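PDB 7AX7: endo-1,4-beta-xylanase from Uncultured bacterium, which removes acetyl groups from acetylated xylan with the help of a cobalt ion, through a CE4 esterase domain within a multidomain xylanase. Local coordinates for residues E3-L8 with A144-I149; A7-D12 with T33-G38; T122-S127 with Q148-H153. All blocks are in the same frame, centred on the assembly; numbering follows the deposited sequence.

Interaction 1: E3-L8 with A144-I149; sequences EKLIAL and AKDGQI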
loop_
_atom_site.group_PDB
_atom_site.type_symbol
_atom_site.label_atom_id
_atom_site.label_comp_id
_atom_site.label_asym_id
_atom_site.label_seq_id
_atom_site.Cartn_x
_atom_site.Cartn_y
_atom_site.Cartn_z
ATOM N N GLU A 3 -15.315 -12.544 11.071
ATOM C CA GLU A 3 -14.156 -11.659 10.986
ATOM C C GLU A 3 -14.442 -10.489 10.049
ATOM O O GLU A 3 -15.061 -10.655 8.996
ATOM C CB GLU A 3 -12.927 -12.432 10.490
ATOM C CG GLU A 3 -11.799 -12.604 11.518
ATOM C CD GLU A 3 -10.578 -13.360 10.968
ATOM O OE1 GLU A 3 -9.678 -13.708 11.765
ATOM O OE2 GLU A 3 -10.516 -13.611 9.745
ATOM N N LYS A 4 -13.996 -9.300 10.450
ATOM C CA LYS A 4 -14.139 -8.077 9.665
ATOM C C LYS A 4 -12.739 -7.587 9.325
ATOM O O LYS A 4 -11.974 -7.232 10.226
ATOM C CB LYS A 4 -14.907 -7.000 10.439
ATOM C CG LYS A 4 -16.300 -7.400 10.848
ATOM C CD LYS A 4 -16.924 -6.390 11.800
ATOM C CE LYS A 4 -18.358 -6.796 12.168
ATOM N NZ LYS A 4 -18.452 -8.163 12.808
ATOM N N LEU A 5 -12.400 -7.585 8.036
ATOM C CA LEU A 5 -11.024 -7.401 7.601
ATOM C C LEU A 5 -10.792 -5.984 7.099
ATOM O O LEU A 5 -11.628 -5.424 6.382
ATOM C CB LEU A 5 -10.664 -8.401 6.499
ATOM C CG LEU A 5 -10.863 -9.882 6.830
ATOM C CD1 LEU A 5 -10.326 -10.750 5.691
ATOM C CD2 LEU A 5 -10.201 -10.247 8.172
ATOM N N ILE A 6 -9.644 -5.411 7.475
ATOM C CA ILE A 6 -9.194 -4.118 6.968
ATOM C C ILE A 6 -7.754 -4.259 6.497
ATOM O O ILE A 6 -6.930 -4.909 7.155
ATOM C CB ILE A 6 -9.301 -2.995 8.021
ATOM C CG1 ILE A 6 -10.757 -2.701 8.350
ATOM C CG2 ILE A 6 -8.715 -1.710 7.471
ATOM C CD1 ILE A 6 -11.436 -1.844 7.297
ATOM N N ALA A 7 -7.447 -3.646 5.363
ATOM C CA ALA A 7 -6.105 -3.692 4.788
ATOM C C ALA A 7 -5.565 -2.268 4.804
ATOM O O ALA A 7 -5.891 -1.470 3.915
ATOM C CB ALA A 7 -6.126 -4.282 3.379
ATOM N N LEU A 8 -4.774 -1.950 5.835
ATOM C CA LEU A 8 -4.053 -0.686 5.876
ATOM C C LEU A 8 -2.883 -0.742 4.905
ATOM O O LEU A 8 -2.118 -1.709 4.908
ATOM C CB LEU A 8 -3.547 -0.402 7.292
ATOM C CG LEU A 8 -4.519 0.120 8.350
ATOM C CD1 LEU A 8 -3.787 0.301 9.683
ATOM C CD2 LEU A 8 -5.155 1.430 7.915
ATOM N N ALA A 144 -13.615 2.722 6.918
ATOM C CA ALA A 144 -13.533 1.313 7.252
ATOM C C ALA A 144 -14.857 0.628 6.985
ATOM O O ALA A 144 -15.917 1.118 7.380
ATOM C CB ALA A 144 -13.145 1.131 8.720
ATOM N N LYS A 145 -14.786 -0.504 6.303
ATOM C CA LYS A 145 -15.847 -1.493 6.321
ATOM C C LYS A 145 -15.194 -2.821 5.995
ATOM O O LYS A 145 -14.048 -2.870 5.529
ATOM C CB LYS A 145 -16.988 -1.151 5.352
ATOM C CG LYS A 145 -16.608 -1.053 3.898
ATOM C CD LYS A 145 -17.803 -0.606 3.066
ATOM C CE LYS A 145 -17.382 0.098 1.773
ATOM N NZ LYS A 145 -16.791 -0.825 0.750
ATOM N N ASP A 146 -15.913 -3.898 6.297
ATOM C CA ASP A 146 -15.409 -5.248 6.063
ATOM C C ASP A 146 -14.872 -5.388 4.642
ATOM O O ASP A 146 -15.580 -5.107 3.674
ATOM C CB ASP A 146 -16.535 -6.250 6.306
ATOM C CG ASP A 146 -16.056 -7.680 6.285
ATOM O OD1 ASP A 146 -14.828 -7.908 6.343
ATOM O OD2 ASP A 146 -16.916 -8.578 6.218
ATOM N N GLY A 147 -13.612 -5.810 4.521
ATOM C CA GLY A 147 -12.991 -6.045 3.231
ATOM C C GLY A 147 -12.336 -4.846 2.578
ATOM O O GLY A 147 -11.800 -4.985 1.472
ATOM N N GLN A 148 -12.329 -3.684 3.235
ATOM C CA GLN A 148 -11.892 -2.441 2.603
ATOM C C GLN A 148 -10.379 -2.265 2.666
ATOM O O GLN A 148 -9.730 -2.600 3.665
ATOM C CB GLN A 148 -12.563 -1.238 3.271
ATOM C CG GLN A 148 -12.467 0.061 2.474
ATOM C CD GLN A 148 -13.278 0.016 1.176
ATOM O OE1 GLN A 148 -14.221 -0.769 1.045
ATOM N NE2 GLN A 148 -12.912 0.859 0.218
ATOM N N ILE A 149 -9.828 -1.712 1.599
ATOM C CA ILE A 149 -8.429 -1.314 1.526
ATOM C C ILE A 149 -8.371 0.186 1.767
ATOM O O ILE A 149 -9.152 0.940 1.179
ATOM C CB ILE A 149 -7.820 -1.677 0.158
ATOM C CG1 ILE A 149 -7.868 -3.194 -0.072
ATOM C CG2 ILE A 149 -6.392 -1.130 0.019
ATOM C CD1 ILE A 149 -7.707 -3.609 -1.549
#
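Ile6 lays its CD1 against the turn that leads into strand 148-153 and the residue before it, touching Lys145 O at 3.3 Å and the methyl CB of Ala144 at 3.7 Å. Its CG1 stands beside the backbone N, and a second bend at chi2 (-79°) swings CD1 across the gap to the turn. The start of the contact is held by polar groups. Asp146, its CG anti to the backbone N, turns its carboxylate to the edge of strand 4-11. There OD1 takes the N-H of Leu5 at 3.0 Å on its anti side, the donor lying 32° out of the carboxylate plane. The same OD1 also forms a salt bridge with Lys189, so a backbone amide and a lysine share it.

Gly147 N returns a bond to Leu5 O at 2.7 Å. It belongs to a type II turn from Lys145 to Gln148, closed by Gln148 N on Lys145 O, and its positive phi of 87° is a conformation that glycine takes readily. The turn feeds directly into the parallel pairing of strands 4-11 and 148-153 in the sheet of the NodB-type deacetylase domain. Ala7 N reaches Gln148 O at 3.0 Å in a nearly straight bond, and Ile149 CA gives a CH...O contact to Ala7 O. On the sheet face that carries Ala7 and Ile149, Ala7 CB packs on Ile149 CG1 at 4.0 Å. Leu185 of helix 182-189 touches Ile149 and also Leu5. Gln148 leads its amide away from strand 4-11, and OE1 accepts from Lys145 NZ at 2.6 Å. Asn202 ND2 bonds to that OE1 and to Asp146 O, which ties the turn to the C-terminal part of the chain.

Interaction 2: A7-D12 with T33-G38; sequences ALTFDD and TFFLIG. With CO (cobalt (II) ion), chain B.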
loop_
_atom_site.group_PDB
_atom_site.type_symbol
_atom_site.label_atom_id
_atom_site.label_comp_id
_atom_site.label_asym_id
_atom_site.label_seq_id
_atom_site.Cartn_x
_atom_site.Cartn_y
_atom_site.Cartn_z
ATOM N N ALA A 7 -7.447 -3.646 5.363
ATOM C CA ALA A 7 -6.105 -3.692 4.788
ATOM C C ALA A 7 -5.565 -2.268 4.804
ATOM O O ALA A 7 -5.891 -1.470 3.915
ATOM C CB ALA A 7 -6.126 -4.282 3.379
ATOM N N LEU A 8 -4.774 -1.950 5.835
ATOM C CA LEU A 8 -4.053 -0.686 5.876
ATOM C C LEU A 8 -2.883 -0.742 4.905
ATOM O O LEU A 8 -2.118 -1.709 4.908
ATOM C CB LEU A 8 -3.547 -0.402 7.292
ATOM C CG LEU A 8 -4.519 0.120 8.350
ATOM C CD1 LEU A 8 -3.787 0.301 9.683
ATOM C CD2 LEU A 8 -5.155 1.430 7.915
ATOM N N THR A 9 -2.739 0.288 4.067
ATOM C CA THR A 9 -1.723 0.262 3.022
ATOM C C THR A 9 -1.045 1.625 2.927
ATOM O O THR A 9 -1.656 2.666 3.188
ATOM C CB THR A 9 -2.304 -0.142 1.640
ATOM O OG1 THR A 9 -3.143 0.904 1.133
ATOM C CG2 THR A 9 -3.118 -1.422 1.747
ATOM N N PHE A 10 0.226 1.604 2.532
ATOM C CA PHE A 10 1.069 2.792 2.537
ATOM C C PHE A 10 1.786 2.928 1.201
ATOM O O PHE A 10 2.440 1.981 0.746
ATOM C CB PHE A 10 2.086 2.727 3.686
ATOM C CG PHE A 10 1.465 2.773 5.054
ATOM C CD1 PHE A 10 1.238 3.991 5.689
ATOM C CD2 PHE A 10 1.115 1.600 5.713
ATOM C CE1 PHE A 10 0.675 4.046 6.952
ATOM C CE2 PHE A 10 0.546 1.642 6.989
ATOM C CZ PHE A 10 0.326 2.867 7.608
ATOM N N ASP A 11 1.677 4.110 0.593
ATOM C CA ASP A 11 2.311 4.459 -0.675
ATOM C C ASP A 11 3.539 5.345 -0.476
ATOM O O ASP A 11 3.566 6.202 0.415
ATOM C CB ASP A 11 1.341 5.224 -1.585
ATOM C CG ASP A 11 0.386 4.328 -2.334
ATOM O OD1 ASP A 11 0.467 3.085 -2.183
ATOM O OD2 ASP A 11 -0.442 4.888 -3.092
ATOM N N ASP A 12 4.546 5.138 -1.341
ATOM C CA ASP A 12 5.602 6.098 -1.668
ATOM C C ASP A 12 6.920 5.860 -0.926
ATOM O O ASP A 12 7.890 6.594 -1.149
ATOM C CB ASP A 12 5.133 7.535 -1.418
ATOM C CG ASP A 12 4.030 7.983 -2.382
ATOM O OD1 ASP A 12 3.608 7.195 -3.259
ATOM O OD2 ASP A 12 3.576 9.135 -2.258
ATOM N N THR A 33 0.510 -3.246 4.236
ATOM C CA THR A 33 1.068 -3.447 2.904
ATOM C C THR A 33 1.697 -2.142 2.439
ATOM O O THR A 33 1.074 -1.082 2.538
ATOM C CB THR A 33 -0.021 -3.896 1.913
ATOM O OG1 THR A 33 -0.705 -5.033 2.446
ATOM C CG2 THR A 33 0.569 -4.252 0.538
ATOM N N PHE A 34 2.927 -2.219 1.936
ATOM C CA PHE A 34 3.678 -1.049 1.487
ATOM C C PHE A 34 3.912 -1.164 -0.010
ATOM O O PHE A 34 4.648 -2.051 -0.467
ATOM C CB PHE A 34 5.004 -0.926 2.240
ATOM C CG PHE A 34 4.834 -0.651 3.705
ATOM C CD1 PHE A 34 4.666 -1.695 4.613
ATOM C CD2 PHE A 34 4.821 0.653 4.176
ATOM C CE1 PHE A 34 4.494 -1.435 5.971
ATOM C CE2 PHE A 34 4.658 0.924 5.525
ATOM C CZ PHE A 34 4.486 -0.120 6.428
ATOM N N PHE A 35 3.288 -0.259 -0.762
ATOM C CA PHE A 35 3.486 -0.151 -2.199
ATOM C C PHE A 35 4.697 0.743 -2.431
ATOM O O PHE A 35 4.638 1.964 -2.218
ATOM C CB PHE A 35 2.223 0.394 -2.866
ATOM C CG PHE A 35 1.066 -0.572 -2.843
ATOM C CD1 PHE A 35 0.309 -0.742 -1.696
ATOM C CD2 PHE A 35 0.741 -1.314 -3.975
ATOM C CE1 PHE A 35 -0.764 -1.643 -1.668
ATOM C CE2 PHE A 35 -0.331 -2.221 -3.961
ATOM C CZ PHE A 35 -1.081 -2.388 -2.799
ATOM N N LEU A 36 5.797 0.135 -2.847
ATOM C CA LEU A 36 7.072 0.824 -2.873
ATOM C C LEU A 36 7.336 1.432 -4.240
ATOM O O LEU A 36 6.955 0.884 -5.281
ATOM C CB LEU A 36 8.216 -0.126 -2.509
ATOM C CG LEU A 36 8.096 -0.973 -1.233
ATOM C CD1 LEU A 36 9.336 -1.849 -1.090
ATOM C CD2 LEU A 36 7.911 -0.104 -0.008
ATOM N N ILE A 37 8.009 2.576 -4.218
ATOM C CA ILE A 37 8.575 3.183 -5.413
ATOM C C ILE A 37 9.930 2.532 -5.667
ATOM O O ILE A 37 10.803 2.534 -4.794
ATOM C CB ILE A 37 8.705 4.705 -5.239
ATOM C CG1 ILE A 37 7.318 5.315 -4.995
ATOM C CG2 ILE A 37 9.408 5.331 -6.449
ATOM C CD1 ILE A 37 7.325 6.809 -4.706
ATOM N N GLY A 38 10.104 1.967 -6.866
ATOM C CA GLY A 38 11.301 1.184 -7.144
ATOM C C GLY A 38 12.599 1.949 -6.939
ATOM O O GLY A 38 13.580 1.392 -6.435
HETATM CO CO CO B . 2.150 7.618 -4.771
HETATM O O HOH W 1 -2.571 -4.225 4.238
#
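Phe10 and Phe34 lie side by side on one face of the paired strands, and here the packing is close. Their rings are near parallel (16°) but offset, with little overlap and centroids 5.1 Å apart. Instead, CD2 and CE2 of Phe34 bear on Phe10 CB, the first at 3.5 Å. On the other face Thr9 CB meets the edge of the Phe35 ring at CE1, while Thr9 CG2 runs alongside Thr33 CB. Asp11 OD1 comes within 3.3 Å of Phe35 CB and is held by a salt bridge to Arg100, which also makes a cation-pi contact with the Phe35 ring. Between the faces, the backbones run parallel. Thr33 O receives Phe10 N at 2.8 Å, and Phe10 O receives Phe35 N at the same distance.

The start takes in a water, which hydrogen-bonds to Leu8 O, itself an acceptor for Thr33 N, and to Thr33 OG1 at 2.7 Å; OG1 also bonds to Val182 N. The far end is looser, for the strands part: Asp12 N to Phe35 O stretches to 3.3 Å, and Ile37 CD1 rests on Asp12 CA. Asp12, partly exposed, has a positive phi (99°), and its CG lies beside the backbone N. From there OD1 binds the cobalt ion at 2.1 Å, with His62 and His66 as further ligands. The sequence Thr9-Phe10-Asp11-Asp12 matches the Thr-Phe-Asp-Asp motif of the polysaccharide deacetylase family.

The two strands belong to a beta-alpha-beta unit. Its connecting helix 16-28 covers the Phe10-Phe34 face through Val21, with Leu22 and Leu25 also on Phe34. Strand 148-153 pairs with the other edge of strand 4-11, and Gln52 of helix 46-54 touches Phe34.

Interaction 3: T122-S127 with Q148-H153; sequences TLINDS and QIILLH. Unlike the reference sequence in segment 122-127: Ser127 (reference Trp).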
loop_
_atom_site.group_PDB
_atom_site.type_symbol
_atom_site.label_atom_id
_atom_site.label_comp_id
_atom_site.label_asym_id
_atom_site.label_seq_id
_atom_site.Cartn_x
_atom_site.Cartn_y
_atom_site.Cartn_z
ATOM N N THR A 122 -9.584 3.284 -0.432
ATOM C CA THR A 122 -10.161 4.577 -0.071
ATOM C C THR A 122 -9.052 5.530 0.360
ATOM O O THR A 122 -8.268 5.208 1.261
ATOM C CB THR A 122 -11.200 4.426 1.036
ATOM O OG1 THR A 122 -12.205 3.495 0.611
ATOM C CG2 THR A 122 -11.853 5.777 1.343
ATOM N N LEU A 123 -8.981 6.695 -0.288
ATOM C CA LEU A 123 -8.002 7.705 0.091
ATOM C C LEU A 123 -8.445 8.404 1.365
ATOM O O LEU A 123 -9.641 8.589 1.608
ATOM C CB LEU A 123 -7.828 8.750 -1.011
ATOM C CG LEU A 123 -7.685 8.289 -2.460
ATOM C CD1 LEU A 123 -7.499 9.494 -3.384
ATOM C CD2 LEU A 123 -6.534 7.313 -2.587
ATOM N N ILE A 124 -7.471 8.778 2.195
ATOM C CA ILE A 124 -7.745 9.594 3.370
ATOM C C ILE A 124 -7.117 10.975 3.248
ATOM O O ILE A 124 -7.069 11.715 4.230
ATOM C CB ILE A 124 -7.302 8.898 4.670
ATOM C CG1 ILE A 124 -5.788 8.935 4.812
ATOM C CG2 ILE A 124 -7.823 7.446 4.720
ATOM C CD1 ILE A 124 -5.319 8.684 6.239
ATOM N N ASN A 125 -6.641 11.338 2.055
ATOM C CA ASN A 125 -6.111 12.674 1.767
ATOM C C ASN A 125 -4.958 13.037 2.698
ATOM O O ASN A 125 -4.845 14.179 3.145
ATOM C CB ASN A 125 -7.205 13.750 1.842
ATOM C CG ASN A 125 -8.515 13.314 1.199
ATOM O OD1 ASN A 125 -9.585 13.458 1.799
ATOM N ND2 ASN A 125 -8.442 12.788 -0.026
ATOM N N ASP A 126 -4.084 12.069 2.984
ATOM C CA ASP A 126 -2.926 12.301 3.842
ATOM C C ASP A 126 -1.661 12.579 3.037
ATOM O O ASP A 126 -0.552 12.243 3.477
ATOM C CB ASP A 126 -2.703 11.123 4.788
ATOM C CG ASP A 126 -2.072 9.931 4.101
ATOM O OD1 ASP A 126 -2.437 9.649 2.943
ATOM O OD2 ASP A 126 -1.197 9.290 4.714
ATOM N N SER A 127 -1.806 13.174 1.851
ATOM C CA SER A 127 -0.658 13.642 1.090
ATOM C C SER A 127 -0.440 15.145 1.227
ATOM O O SER A 127 0.644 15.632 0.890
ATOM C CB SER A 127 -0.805 13.265 -0.395
ATOM O OG SER A 127 -1.767 14.066 -1.063
ATOM N N GLN A 148 -12.329 -3.684 3.235
ATOM C CA GLN A 148 -11.892 -2.441 2.603
ATOM C C GLN A 148 -10.379 -2.265 2.666
ATOM O O GLN A 148 -9.730 -2.600 3.665
ATOM C CB GLN A 148 -12.563 -1.238 3.271
ATOM C CG GLN A 148 -12.467 0.061 2.474
ATOM C CD GLN A 148 -13.278 0.016 1.176
ATOM O OE1 GLN A 148 -14.221 -0.769 1.045
ATOM N NE2 GLN A 148 -12.912 0.859 0.218
ATOM N N ILE A 149 -9.828 -1.712 1.599
ATOM C CA ILE A 149 -8.429 -1.314 1.526
ATOM C C ILE A 149 -8.371 0.186 1.767
ATOM O O ILE A 149 -9.152 0.940 1.179
ATOM C CB ILE A 149 -7.820 -1.677 0.158
ATOM C CG1 ILE A 149 -7.868 -3.194 -0.072
ATOM C CG2 ILE A 149 -6.392 -1.130 0.019
ATOM C CD1 ILE A 149 -7.707 -3.609 -1.549
ATOM N N ILE A 150 -7.455 0.622 2.627
ATOM C CA ILE A 150 -7.320 2.029 2.987
ATOM C C ILE A 150 -5.931 2.509 2.575
ATOM O O ILE A 150 -4.923 1.854 2.874
ATOM C CB ILE A 150 -7.584 2.259 4.486
ATOM C CG1 ILE A 150 -9.039 1.894 4.818
ATOM C CG2 ILE A 150 -7.309 3.719 4.875
ATOM C CD1 ILE A 150 -9.353 1.904 6.304
ATOM N N LEU A 151 -5.889 3.641 1.876
ATOM C CA LEU A 151 -4.668 4.163 1.276
ATOM C C LEU A 151 -4.122 5.300 2.133
ATOM O O LEU A 151 -4.791 6.327 2.309
ATOM C CB LEU A 151 -4.938 4.638 -0.154
ATOM C CG LEU A 151 -3.748 5.028 -1.037
ATOM C CD1 LEU A 151 -4.134 4.958 -2.505
ATOM C CD2 LEU A 151 -3.213 6.414 -0.686
ATOM N N LEU A 152 -2.915 5.106 2.670
ATOM C CA LEU A 152 -2.146 6.124 3.379
ATOM C C LEU A 152 -0.806 6.308 2.658
ATOM O O LEU A 152 -0.504 5.593 1.703
ATOM C CB LEU A 152 -1.958 5.725 4.847
ATOM C CG LEU A 152 -3.228 5.433 5.670
ATOM C CD1 LEU A 152 -3.682 3.985 5.496
ATOM C CD2 LEU A 152 -3.010 5.720 7.140
ATOM N N HIS A 153 -0.002 7.284 3.103
ATOM C CA HIS A 153 1.307 7.550 2.506
ATOM C C HIS A 153 2.403 7.536 3.560
ATOM O O HIS A 153 2.236 8.103 4.647
ATOM C CB HIS A 153 1.367 8.915 1.795
ATOM C CG HIS A 153 0.390 9.065 0.676
ATOM N ND1 HIS A 153 -0.965 9.208 0.883
ATOM C CD2 HIS A 153 0.573 9.104 -0.668
ATOM C CE1 HIS A 153 -1.574 9.336 -0.284
ATOM N NE2 HIS A 153 -0.664 9.273 -1.240
#
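Asp126 grips His153 at two points. Its CG occupies the crowded position between backbone N and carbonyl carbon (chi1 77°), which carries the carboxylate across to the end of strand 148-153. OD2 uses its syn lone pair for the backbone N-H of His153 at 2.8 Å. OD1 takes the ring N-H at ND1 at 2.6 Å. The planes of carboxylate and imidazole stand 49° apart: OD1 lies close to the ring plane, whereas ND1 meets OD1 from above the carboxylate plane. Two bonds from one carboxylate thus fix the backbone and the rotation of the imidazole together, and Thr161 adds a further bond to OD2. Ser127, where the reference sequence has tryptophan, sets its CB over one face of the ring, 4.1 Å from the centroid, in a CH-pi contact.

In Ile124 (chi1 75°) CG1 likewise lies between backbone N and carbonyl carbon and leads CD1 to Leu152 CD2 at 3.9 Å. The side chains of Ile124 and Ile150 cross at about a right angle and meet through their CG2 methyls. Leu123 and Leu151 run side by side on the opposite face of the sheet, where CD2 of the first presses on CD1 of the second at 3.4 Å, tighter than usual van der Waals contact. Farther back, Gln148, its OE1 held by Lys145, makes a weak, bent bond from NE2 to Thr122 OG1. Only the first residues pair as parallel strands, with Thr122 N on Ile149 O and Leu151 N on Thr122 O, both 2.9 Å; thereafter the 122-127 chain turns off into a loop.

Helix 133-143 completes a beta-alpha-beta unit with these strands. Leu151-Leu152-His153 matches the Leu-X-His motif of CE4 deacetylases, and the Asp-held imidazole, about 5 Å from cobalt and about 3 Å from a bound acetate, lies at the metal pocket.

Overall arrangement
Strand 4-11 is flanked by strand 33-36 (interaction 2) and strand 148-153 (interaction 1), and 148-153 in turn pairs with 118-123 (interaction 3). Interactions 1 and 2 share Ala7 and Leu8; interactions 1 and 3 share Gln148 and Ile149. Probable hydrogen bonds stitch strands 4-11 and 148-153 onward: Ala7 O to Ile150 N (2.9 Å), Thr9 OG1 to Ile150 O (2.7 Å) and Thr9 O to Leu152 N (2.8 Å). Interaction 1 lies about 13 Å from cobalt, measured from the Ile149 side chain. Interactions 2 and 3 converge at the strand ends, where Asp12 OD2 and His153 CD2 are 3.4 Å apart. There an acetate ion, probably from the crystallisation liquor, lies about 3 Å from the side chains of Asp11 and His153 (nearest atoms).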